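Local coordinates for glucanase (Clostridium thermocellum, PDB 5GXX), which probably hydrolyses internal beta-1,4-glycosidic bonds of cellulose as a family 9 endoglucanase of the cellulosome, with a cellulose-binding module attached, at residues A[451-456]-A[571-576]; A[481-486]-A[552-557]; A[487-492]-A[526-531]. The protein carries 1 engineered substitution. All blocks are in the same frame, centred on the assembly; numbering follows the deposited sequence.

Contact 1: residues A[451-456]-A[571-576]; sequences AAINQA and FSYQGL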
loop_
_atom_site.group_PDB
_atom_site.type_symbol
_atom_site.label_atom_id
_atom_site.label_comp_id
_atom_site.label_asym_id
_atom_site.label_seq_id
_atom_site.Cartn_x
_atom_site.Cartn_y
_atom_site.Cartn_z
ATOM N N ALA A 451 13.210 -14.448 11.855
ATOM C CA ALA A 451 12.436 -15.460 11.131
ATOM C C ALA A 451 11.218 -15.927 11.907
ATOM O O ALA A 451 11.144 -15.756 13.118
ATOM C CB ALA A 451 13.321 -16.644 10.771
ATOM N N ALA A 452 10.247 -16.484 11.186
ATOM C CA ALA A 452 9.039 -17.050 11.763
ATOM C C ALA A 452 8.602 -18.199 10.869
ATOM O O ALA A 452 8.889 -18.233 9.663
ATOM C CB ALA A 452 7.929 -16.009 11.873
ATOM N N ILE A 453 7.926 -19.160 11.491
ATOM C CA ILE A 453 7.225 -20.186 10.731
ATOM C C ILE A 453 6.017 -19.506 10.097
ATOM O O ILE A 453 5.117 -19.023 10.795
ATOM C CB ILE A 453 6.794 -21.355 11.622
ATOM C CG1 ILE A 453 8.024 -22.000 12.253
ATOM C CG2 ILE A 453 5.994 -22.362 10.798
ATOM C CD1 ILE A 453 7.739 -22.713 13.565
ATOM N N ASN A 454 6.027 -19.411 8.772
ATOM C CA ASN A 454 4.935 -18.756 8.068
ATOM C C ASN A 454 3.768 -19.726 7.856
ATOM O O ASN A 454 2.598 -19.334 7.873
ATOM C CB ASN A 454 5.429 -18.149 6.755
ATOM C CG ASN A 454 4.531 -17.034 6.254
ATOM O OD1 ASN A 454 4.312 -16.036 6.940
ATOM N ND2 ASN A 454 4.004 -17.203 5.052
ATOM N N GLN A 455 4.106 -20.996 7.667
ATOM C CA GLN A 455 3.127 -22.073 7.576
ATOM C C GLN A 455 3.874 -23.386 7.739
ATOM O O GLN A 455 4.937 -23.585 7.148
ATOM C CB GLN A 455 2.423 -22.070 6.219
ATOM C CG GLN A 455 1.160 -22.924 6.190
ATOM C CD GLN A 455 0.471 -22.929 4.833
ATOM O OE1 GLN A 455 0.705 -22.053 3.995
ATOM N NE2 GLN A 455 -0.391 -23.918 4.614
ATOM N N ALA A 456 3.303 -24.283 8.535
ATOM C CA ALA A 456 3.840 -25.628 8.695
ATOM C C ALA A 456 2.811 -26.586 8.108
ATOM O O ALA A 456 1.611 -26.337 8.182
ATOM C CB ALA A 456 4.081 -25.931 10.164
ATOM N N PHE A 571 18.345 -27.781 11.879
ATOM C CA PHE A 571 19.152 -26.818 12.638
ATOM C C PHE A 571 18.538 -25.416 12.647
ATOM O O PHE A 571 18.466 -24.761 13.685
ATOM C CB PHE A 571 20.583 -26.783 12.095
ATOM C CG PHE A 571 21.487 -25.781 12.785
ATOM C CD1 PHE A 571 21.571 -24.472 12.331
ATOM C CD2 PHE A 571 22.269 -26.162 13.871
ATOM C CE1 PHE A 571 22.413 -23.557 12.955
ATOM C CE2 PHE A 571 23.108 -25.257 14.506
ATOM C CZ PHE A 571 23.180 -23.950 14.046
ATOM N N SER A 572 18.052 -24.955 11.498
ATOM C CA SER A 572 17.534 -23.596 11.425
ATOM C C SER A 572 16.090 -23.405 11.875
ATOM O O SER A 572 15.631 -22.276 11.994
ATOM C CB SER A 572 17.754 -23.037 10.025
ATOM O OG SER A 572 19.138 -22.995 9.771
ATOM N N TYR A 573 15.382 -24.500 12.140
ATOM C CA TYR A 573 14.032 -24.435 12.691
ATOM C C TYR A 573 14.007 -24.209 14.200
ATOM O O TYR A 573 12.967 -23.843 14.756
ATOM C CB TYR A 573 13.316 -25.750 12.381
ATOM C CG TYR A 573 11.810 -25.676 12.242
ATOM C CD1 TYR A 573 11.221 -24.972 11.192
ATOM C CD2 TYR A 573 10.978 -26.355 13.131
ATOM C CE1 TYR A 573 9.834 -24.952 11.039
ATOM C CE2 TYR A 573 9.601 -26.331 12.988
ATOM C CZ TYR A 573 9.032 -25.633 11.940
ATOM O OH TYR A 573 7.658 -25.615 11.801
ATOM N N GLN A 574 15.141 -24.424 14.860
ATOM C CA GLN A 574 15.179 -24.401 16.321
ATOM C C GLN A 574 14.676 -23.082 16.869
ATOM O O GLN A 574 15.152 -22.021 16.463
ATOM C CB GLN A 574 16.600 -24.595 16.843
ATOM C CG GLN A 574 17.296 -25.857 16.408
ATOM C CD GLN A 574 18.713 -25.913 16.952
ATOM O OE1 GLN A 574 19.682 -25.735 16.212
ATOM N NE2 GLN A 574 18.837 -26.146 18.259
ATOM N N GLY A 575 13.722 -23.154 17.792
ATOM C CA GLY A 575 13.239 -21.971 18.496
ATOM C C GLY A 575 12.283 -21.082 17.724
ATOM O O GLY A 575 11.729 -20.143 18.302
ATOM N N LEU A 576 12.053 -21.374 16.444
ATOM C CA LEU A 576 11.161 -20.536 15.637
ATOM C C LEU A 576 9.721 -20.650 16.113
ATOM O O LEU A 576 9.259 -21.732 16.484
ATOM C CB LEU A 576 11.227 -20.861 14.137
ATOM C CG LEU A 576 12.545 -20.592 13.406
ATOM C CD1 LEU A 576 12.367 -20.824 11.911
ATOM C CD2 LEU A 576 13.044 -19.176 13.675
#

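Contact 2: residues A[481-486]-A[552-557]; sequences LSYNYY and LQFRIA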
loop_
_atom_site.group_PDB
_atom_site.type_symbol
_atom_site.label_atom_id
_atom_site.label_comp_id
_atom_site.label_asym_id
_atom_site.label_seq_id
_atom_site.Cartn_x
_atom_site.Cartn_y
_atom_site.Cartn_z
ATOM N N LEU A 481 25.822 -9.966 0.896
ATOM C CA LEU A 481 25.116 -10.522 2.050
ATOM C C LEU A 481 24.440 -11.827 1.667
ATOM O O LEU A 481 23.848 -11.924 0.590
ATOM C CB LEU A 481 24.045 -9.555 2.561
ATOM C CG LEU A 481 24.544 -8.429 3.466
ATOM C CD1 LEU A 481 23.331 -7.566 3.802
ATOM C CD2 LEU A 481 25.231 -8.950 4.722
ATOM N N SER A 482 24.485 -12.801 2.570
ATOM C CA SER A 482 23.716 -14.040 2.415
ATOM C C SER A 482 23.391 -14.628 3.778
ATOM O O SER A 482 23.982 -14.268 4.802
ATOM C CB SER A 482 24.425 -15.085 1.542
ATOM O OG SER A 482 25.598 -15.581 2.172
ATOM N N TYR A 483 22.423 -15.532 3.793
ATOM C CA TYR A 483 22.196 -16.321 4.986
ATOM C C TYR A 483 21.824 -17.746 4.601
ATOM O O TYR A 483 21.372 -18.001 3.476
ATOM C CB TYR A 483 21.145 -15.680 5.901
ATOM C CG TYR A 483 19.752 -15.538 5.313
ATOM C CD1 TYR A 483 18.865 -16.612 5.337
ATOM C CD2 TYR A 483 19.320 -14.336 4.761
ATOM C CE1 TYR A 483 17.585 -16.489 4.841
ATOM C CE2 TYR A 483 18.025 -14.196 4.266
ATOM C CZ TYR A 483 17.174 -15.285 4.303
ATOM O OH TYR A 483 15.895 -15.179 3.798
ATOM N N ASN A 484 22.006 -18.666 5.540
ATOM C CA ASN A 484 21.749 -20.079 5.277
ATOM C C ASN A 484 20.624 -20.646 6.141
ATOM O O ASN A 484 20.477 -20.268 7.313
ATOM C CB ASN A 484 23.026 -20.888 5.517
ATOM C CG ASN A 484 24.154 -20.534 4.562
ATOM O OD1 ASN A 484 23.961 -19.880 3.539
ATOM N ND2 ASN A 484 25.358 -21.007 4.887
ATOM N N TYR A 485 19.824 -21.533 5.540
ATOM C CA TYR A 485 18.794 -22.276 6.258
ATOM C C TYR A 485 19.159 -23.763 6.209
ATOM O O TYR A 485 19.154 -24.371 5.139
ATOM C CB TYR A 485 17.398 -22.062 5.633
ATOM C CG TYR A 485 16.299 -22.724 6.441
ATOM C CD1 TYR A 485 15.928 -24.049 6.192
ATOM C CD2 TYR A 485 15.644 -22.033 7.462
ATOM C CE1 TYR A 485 14.940 -24.669 6.964
ATOM C CE2 TYR A 485 14.653 -22.642 8.220
ATOM C CZ TYR A 485 14.310 -23.956 7.968
ATOM O OH TYR A 485 13.323 -24.504 8.761
ATOM N N TYR A 486 19.485 -24.332 7.369
ATOM C CA TYR A 486 19.973 -25.700 7.477
ATOM C C TYR A 486 18.900 -26.689 7.915
ATOM O O TYR A 486 18.118 -26.415 8.830
ATOM C CB TYR A 486 21.113 -25.786 8.502
ATOM C CG TYR A 486 22.328 -24.948 8.205
ATOM C CD1 TYR A 486 23.353 -25.434 7.396
ATOM C CD2 TYR A 486 22.470 -23.689 8.770
ATOM C CE1 TYR A 486 24.488 -24.676 7.132
ATOM C CE2 TYR A 486 23.602 -22.930 8.514
ATOM C CZ TYR A 486 24.601 -23.428 7.694
ATOM O OH TYR A 486 25.717 -22.657 7.451
ATOM N N LEU A 552 11.789 -12.202 2.663
ATOM C CA LEU A 552 11.558 -13.308 1.735
ATOM C C LEU A 552 10.686 -14.352 2.439
ATOM O O LEU A 552 10.874 -14.621 3.633
ATOM C CB LEU A 552 12.908 -13.935 1.359
ATOM C CG LEU A 552 12.884 -15.093 0.352
ATOM C CD1 LEU A 552 12.434 -14.639 -1.011
ATOM C CD2 LEU A 552 14.280 -15.700 0.241
ATOM N N GLN A 553 9.739 -14.940 1.708
ATOM C CA GLN A 553 8.989 -16.092 2.204
ATOM C C GLN A 553 9.358 -17.238 1.289
ATOM O O GLN A 553 9.121 -17.184 0.083
ATOM C CB GLN A 553 7.476 -15.845 2.206
ATOM C CG GLN A 553 7.038 -14.849 3.280
ATOM C CD GLN A 553 5.649 -14.295 3.063
ATOM O OE1 GLN A 553 4.767 -14.980 2.544
ATOM N NE2 GLN A 553 5.441 -13.050 3.486
ATOM N N PHE A 554 9.980 -18.265 1.855
ATOM C CA PHE A 554 10.357 -19.418 1.049
ATOM C C PHE A 554 9.756 -20.681 1.632
ATOM O O PHE A 554 9.532 -20.778 2.842
ATOM C CB PHE A 554 11.877 -19.518 0.878
ATOM C CG PHE A 554 12.651 -19.641 2.166
ATOM C CD1 PHE A 554 12.907 -20.881 2.725
ATOM C CD2 PHE A 554 13.165 -18.511 2.793
ATOM C CE1 PHE A 554 13.650 -21.005 3.889
ATOM C CE2 PHE A 554 13.899 -18.618 3.968
ATOM C CZ PHE A 554 14.148 -19.863 4.521
ATOM N N ARG A 555 9.467 -21.617 0.737
ATOM C CA ARG A 555 8.896 -22.903 1.114
ATOM C C ARG A 555 9.826 -24.019 0.650
ATOM O O ARG A 555 10.323 -23.989 -0.483
ATOM C CB ARG A 555 7.518 -23.048 0.457
ATOM C CG ARG A 555 6.778 -24.334 0.804
ATOM C CD ARG A 555 5.439 -24.464 0.060
ATOM N NE ARG A 555 4.515 -23.409 0.463
ATOM C CZ ARG A 555 3.205 -23.418 0.227
ATOM N NH1 ARG A 555 2.644 -24.441 -0.396
ATOM N NH2 ARG A 555 2.454 -22.404 0.642
ATOM N N ILE A 556 10.059 -24.988 1.533
ATOM C CA ILE A 556 10.818 -26.195 1.213
ATOM C C ILE A 556 9.844 -27.352 1.419
ATOM O O ILE A 556 9.331 -27.540 2.516
ATOM C CB ILE A 556 12.062 -26.293 2.119
ATOM C CG1 ILE A 556 12.911 -25.021 1.995
ATOM C CG2 ILE A 556 12.878 -27.547 1.792
ATOM C CD1 ILE A 556 13.820 -24.742 3.191
ATOM N N ALA A 557 9.551 -28.091 0.352
ATOM C CA ALA A 557 8.406 -29.011 0.357
ATOM C C ALA A 557 8.760 -30.393 -0.177
ATOM O O ALA A 557 9.367 -30.522 -1.236
ATOM C CB ALA A 557 7.247 -28.437 -0.453
#

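Contact 3: residues A[487-492]-A[526-531]; sequences MDLTEV and NIYYIK. With CA (calcium ion), chain D.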
loop_
_atom_site.group_PDB
_atom_site.type_symbol
_atom_site.label_atom_id
_atom_site.label_comp_id
_atom_site.label_asym_id
_atom_site.label_seq_id
_atom_site.Cartn_x
_atom_site.Cartn_y
_atom_site.Cartn_z
ATOM N N MET A 487 18.933 -27.856 7.280
ATOM C CA MET A 487 17.978 -28.933 7.516
ATOM C C MET A 487 18.702 -30.256 7.726
ATOM O O MET A 487 19.800 -30.454 7.208
ATOM C CB MET A 487 17.086 -29.102 6.286
ATOM C CG MET A 487 16.353 -27.850 5.878
ATOM S SD MET A 487 15.821 -27.991 4.162
ATOM C CE MET A 487 17.252 -27.353 3.277
ATOM N N ASP A 488 18.044 -31.166 8.441
ATOM C CA ASP A 488 18.468 -32.556 8.528
ATOM C C ASP A 488 17.484 -33.353 7.672
ATOM O O ASP A 488 16.284 -33.351 7.936
ATOM C CB ASP A 488 18.449 -33.021 9.988
ATOM C CG ASP A 488 18.988 -34.431 10.172
ATOM O OD1 ASP A 488 18.949 -35.224 9.213
ATOM O OD2 ASP A 488 19.463 -34.739 11.287
ATOM N N LEU A 489 18.002 -34.003 6.636
ATOM C CA LEU A 489 17.156 -34.731 5.691
ATOM C C LEU A 489 17.159 -36.235 5.942
ATOM O O LEU A 489 16.778 -37.009 5.059
ATOM C CB LEU A 489 17.569 -34.415 4.249
ATOM C CG LEU A 489 17.439 -32.953 3.783
ATOM C CD1 LEU A 489 17.713 -32.871 2.289
ATOM C CD2 LEU A 489 16.086 -32.345 4.110
ATOM N N THR A 490 17.541 -36.641 7.151
ATOM C CA THR A 490 17.549 -38.060 7.526
ATOM C C THR A 490 16.206 -38.739 7.258
ATOM O O THR A 490 16.182 -39.830 6.690
ATOM C CB THR A 490 17.934 -38.289 9.005
ATOM O OG1 THR A 490 19.271 -37.826 9.221
ATOM C CG2 THR A 490 17.893 -39.775 9.368
ATOM N N GLU A 491 15.114 -38.097 7.667
ATOM C CA GLU A 491 13.771 -38.667 7.517
ATOM C C GLU A 491 13.311 -38.779 6.064
ATOM O O GLU A 491 12.425 -39.581 5.747
ATOM C CB GLU A 491 12.746 -37.881 8.342
ATOM C CG GLU A 491 12.323 -36.535 7.754
ATOM C CD GLU A 491 13.246 -35.381 8.116
ATOM O OE1 GLU A 491 14.244 -35.596 8.838
ATOM O OE2 GLU A 491 12.946 -34.249 7.675
ATOM N N VAL A 492 13.912 -37.978 5.189
ATOM C CA VAL A 492 13.603 -37.998 3.766
ATOM C C VAL A 492 14.166 -39.289 3.186
ATOM O O VAL A 492 13.457 -40.049 2.525
ATOM C CB VAL A 492 14.212 -36.779 3.046
ATOM C CG1 VAL A 492 13.986 -36.857 1.544
ATOM C CG2 VAL A 492 13.633 -35.493 3.611
ATOM N N ASN A 526 23.789 -36.088 6.915
ATOM C CA ASN A 526 22.464 -35.800 6.367
ATOM C C ASN A 526 22.064 -34.325 6.467
ATOM O O ASN A 526 20.881 -33.992 6.326
ATOM C CB ASN A 526 21.396 -36.700 7.003
ATOM C CG ASN A 526 21.548 -38.167 6.621
ATOM O OD1 ASN A 526 22.190 -38.513 5.629
ATOM N ND2 ASN A 526 20.937 -39.042 7.413
ATOM N N ILE A 527 23.043 -33.449 6.705
ATOM C CA ILE A 527 22.784 -32.011 6.851
ATOM C C ILE A 527 22.921 -31.285 5.521
ATOM O O ILE A 527 23.938 -31.389 4.831
ATOM C CB ILE A 527 23.707 -31.313 7.886
ATOM C CG1 ILE A 527 23.763 -32.078 9.216
ATOM C CG2 ILE A 527 23.274 -29.854 8.083
ATOM C CD1 ILE A 527 22.419 -32.417 9.837
ATOM N N TYR A 528 21.873 -30.549 5.169
ATOM C CA TYR A 528 21.824 -29.831 3.905
ATOM C C TYR A 528 21.378 -28.395 4.168
ATOM O O TYR A 528 20.863 -28.094 5.251
ATOM C CB TYR A 528 20.847 -30.521 2.943
ATOM C CG TYR A 528 21.312 -31.863 2.420
ATOM C CD1 TYR A 528 21.262 -33.005 3.212
ATOM C CD2 TYR A 528 21.779 -31.982 1.119
ATOM C CE1 TYR A 528 21.697 -34.238 2.719
ATOM C CE2 TYR A 528 22.207 -33.203 0.611
ATOM C CZ TYR A 528 22.162 -34.322 1.419
ATOM O OH TYR A 528 22.593 -35.519 0.903
ATOM N N TYR A 529 21.573 -27.509 3.195
ATOM C CA TYR A 529 21.115 -26.127 3.362
ATOM C C TYR A 529 20.777 -25.455 2.039
ATOM O O TYR A 529 21.219 -25.876 0.964
ATOM C CB TYR A 529 22.164 -25.281 4.109
ATOM C CG TYR A 529 23.441 -25.047 3.335
ATOM C CD1 TYR A 529 24.407 -26.047 3.228
ATOM C CD2 TYR A 529 23.676 -23.845 2.681
ATOM C CE1 TYR A 529 25.579 -25.850 2.500
ATOM C CE2 TYR A 529 24.851 -23.627 1.970
ATOM C CZ TYR A 529 25.792 -24.630 1.878
ATOM O OH TYR A 529 26.943 -24.401 1.160
ATOM N N ILE A 530 20.015 -24.374 2.147
ATOM C CA ILE A 530 19.908 -23.413 1.057
ATOM C C ILE A 530 20.540 -22.123 1.553
ATOM O O ILE A 530 20.527 -21.824 2.757
ATOM C CB ILE A 530 18.456 -23.181 0.564
ATOM C CG1 ILE A 530 17.545 -22.670 1.687
ATOM C CG2 ILE A 530 17.933 -24.461 -0.086
ATOM C CD1 ILE A 530 16.149 -22.207 1.228
ATOM N N LYS A 531 21.145 -21.416 0.609
ATOM C CA LYS A 531 21.683 -20.095 0.871
ATOM C C LYS A 531 20.794 -19.117 0.117
ATOM O O LYS A 531 20.515 -19.314 -1.067
ATOM C CB LYS A 531 23.112 -19.972 0.339
ATOM C CG LYS A 531 23.672 -18.558 0.498
ATOM C CD LYS A 531 25.121 -18.472 0.036
ATOM C CE LYS A 531 26.091 -19.094 1.035
ATOM N NZ LYS A 531 25.966 -18.504 2.403
HETATM CA CA CA D . 14.259 -32.794 8.919
HETATM O O HOH W 1 13.448 -31.442 7.134
#

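Contact 1: residues A[451-456]-A[571-576]
Leu576 N donates to Tyr573 O at 3.1 Å, closing the type II beta turn that presents both of these side chains to Ile453. Gly575 occupies the third position of that turn with a positive phi of 78°, as the turn type requires. Between the segments themselves the evidence is for apolar packing.

Ile453 is the residue that meets both Tyr573 and Leu576. Its CG1 branch lies beside the backbone N and runs out to CD1, which is wedged between the two turn residues: CD1 stands 3.4 Å from Tyr573 OH and equally close to Leu576 O. The isoleucine side chain runs roughly perpendicular to that of Tyr573, and the methyl reaches the phenol end of the ring, with CZ 3.6 Å from Ile453 CD1. CG1 of the same isoleucine also meets Leu576 CB at 3.9 Å. Farther along the strand, past the bulge, Ala456 CB also comes to the phenol oxygen, 3.9 Å from Tyr573 OH.

Strand 447-456 belongs to one sheet of the cellulose-binding module, a beta sandwich consistent with carbohydrate-binding family 3, and a classic bulge interrupts it where Asn454 and Gln455 both face Glu462. The turn lies against this strand, and Ile453 is tied to Thr577, the next residue after it, by backbone bonding.

At the other end, Leu576 CD2 rests on Ala451 CB at 3.9 Å, and the leucine also packs on Ile463. Tyr573, partly exposed, reaches in from the turn with CG anti to its own backbone N (chi1 -151°) and touches Tyr485, Thr461 and Pro567 as well.

Contact 2: residues A[481-486]-A[552-557]
Phe554 drives an edge into the face of Tyr485: the ring centroids are 5.6 Å apart and the planes stand at 75°, the geometry of a T-shaped pair. The rim of the phenylalanine does the touching, with CZ 3.9 Å from Tyr485 CD2 and CE1 over the tyrosine face but displaced toward its rim. The meeting is therefore near CG and CD2 of Tyr485 rather than over the middle of its ring.

Conformation explains the fit. In Phe554 the ring sits between the backbone N and the carbonyl carbon (chi1 59°), a crowded position that Tyr483 also adopts. Tyr485 takes the other course, its CG lying opposite the backbone N (chi1 -175°), and its ring is thereby set across the approach of Phe554.

These side chains fill the space between two sheets of the module's beta sandwich: strand 481-488 belongs to one layer and strand 549-557 to the other. The two segments run in broadly the same direction with axes 11.1 Å apart at closest approach, a spacing too wide for backbone pairing and bridged by side chains alone.

On the Tyr483 side, Tyr483 and Phe554 extend from facing strands and pass alongside one another, pointing opposite ways. Phe554 CE2 lies near the plane of the Tyr483 ring, at its edge, 4.0 Å from Tyr483 OH. That hydroxyl also meets Leu552, whose CD2 is 3.9 Å from Tyr483 OH, and so its neighbours across the contact are apolar carbons.

Ile556 completes the row: its CD1 reaches Tyr485 CD1 at 3.7 Å and approaches the ring obliquely. From flanking strand 460-469, Ile463 packs on both Tyr485 and Phe554, while Ala465 touches Tyr483.

Contact 3: residues A[487-492]-A[526-531]
Met487 and Tyr528 form an antiparallel hydrogen-bonded pair, with Met487 N to Tyr528 O at 2.8 Å and the reciprocal bond from Tyr528 N to Met487 O. Asp488 and Ile527 follow as a non-hydrogen-bonded pair. One more backbone bond, Leu489 N to Asn526 O at 2.9 Å, follows beyond the paired strand residues, almost straight at 177°.

Side-chain hydrogen bonds continue past this point as a short relay. Asn526 ND2 gives its N-H, close to the amide plane, to Thr490 OG1 at 2.7 Å; the threonine hydroxyl in turn donates to Asp488 OD1 at 2.6 Å, on the syn lone pair. The same OD1 accepts from Thr490 N, making an Asx turn, so two bonds fix the carboxylate where strand gives way to helix.

Among apolar contacts, Leu489 CD1 sits over a face of Tyr528, 4.0 Å from the ring centroid and 28° off the normal, a CH-pi arrangement. The Met487 side chain, bent at its last torsion, brings CE alongside Tyr529 CA and near Ile530.

Metal coordination draws on the backbone of Asp488 and the side chain of Glu491. The calcium ion is bound by Asp488 O at 2.3 Å and by both carboxylate oxygens of Glu491, OE2 at 2.3 Å and OE1 at 2.8 Å, with one water; Asp566, Asn569 and Asp570 complete the site.

Strand 481-488 thus passes through the calcium-bound turn into helix 490-494. Strand 527-534 lies between strands 481-488 and 515-524, where Ile520 packs on Tyr528, while Met487 and Ile530 reach Ile556 of strand 549-557.

In the fold
All three contacts lie in the cellulose-binding module, far from the centre of the chain. Contact 2 lies in its buried core, aromatic and aliphatic side chains bridging two sheets, whereas contacts 1 and 3 are only partly buried. Contacts 2 and 3 share strand 481-488: Tyr485 N bonds to Ile530 O, and Lys531 NZ meets Asn484 OD1 at 2.7 Å. Contact 1 joins contact 2 through Ser572 OG, which bonds to Tyr486 N. Chemistry follows place: contact 1 packs a turn on a strand by apolar groups, while contact 3, between neighbouring strands, relies on backbone and side-chain hydrogen bonds and borders a calcium ion.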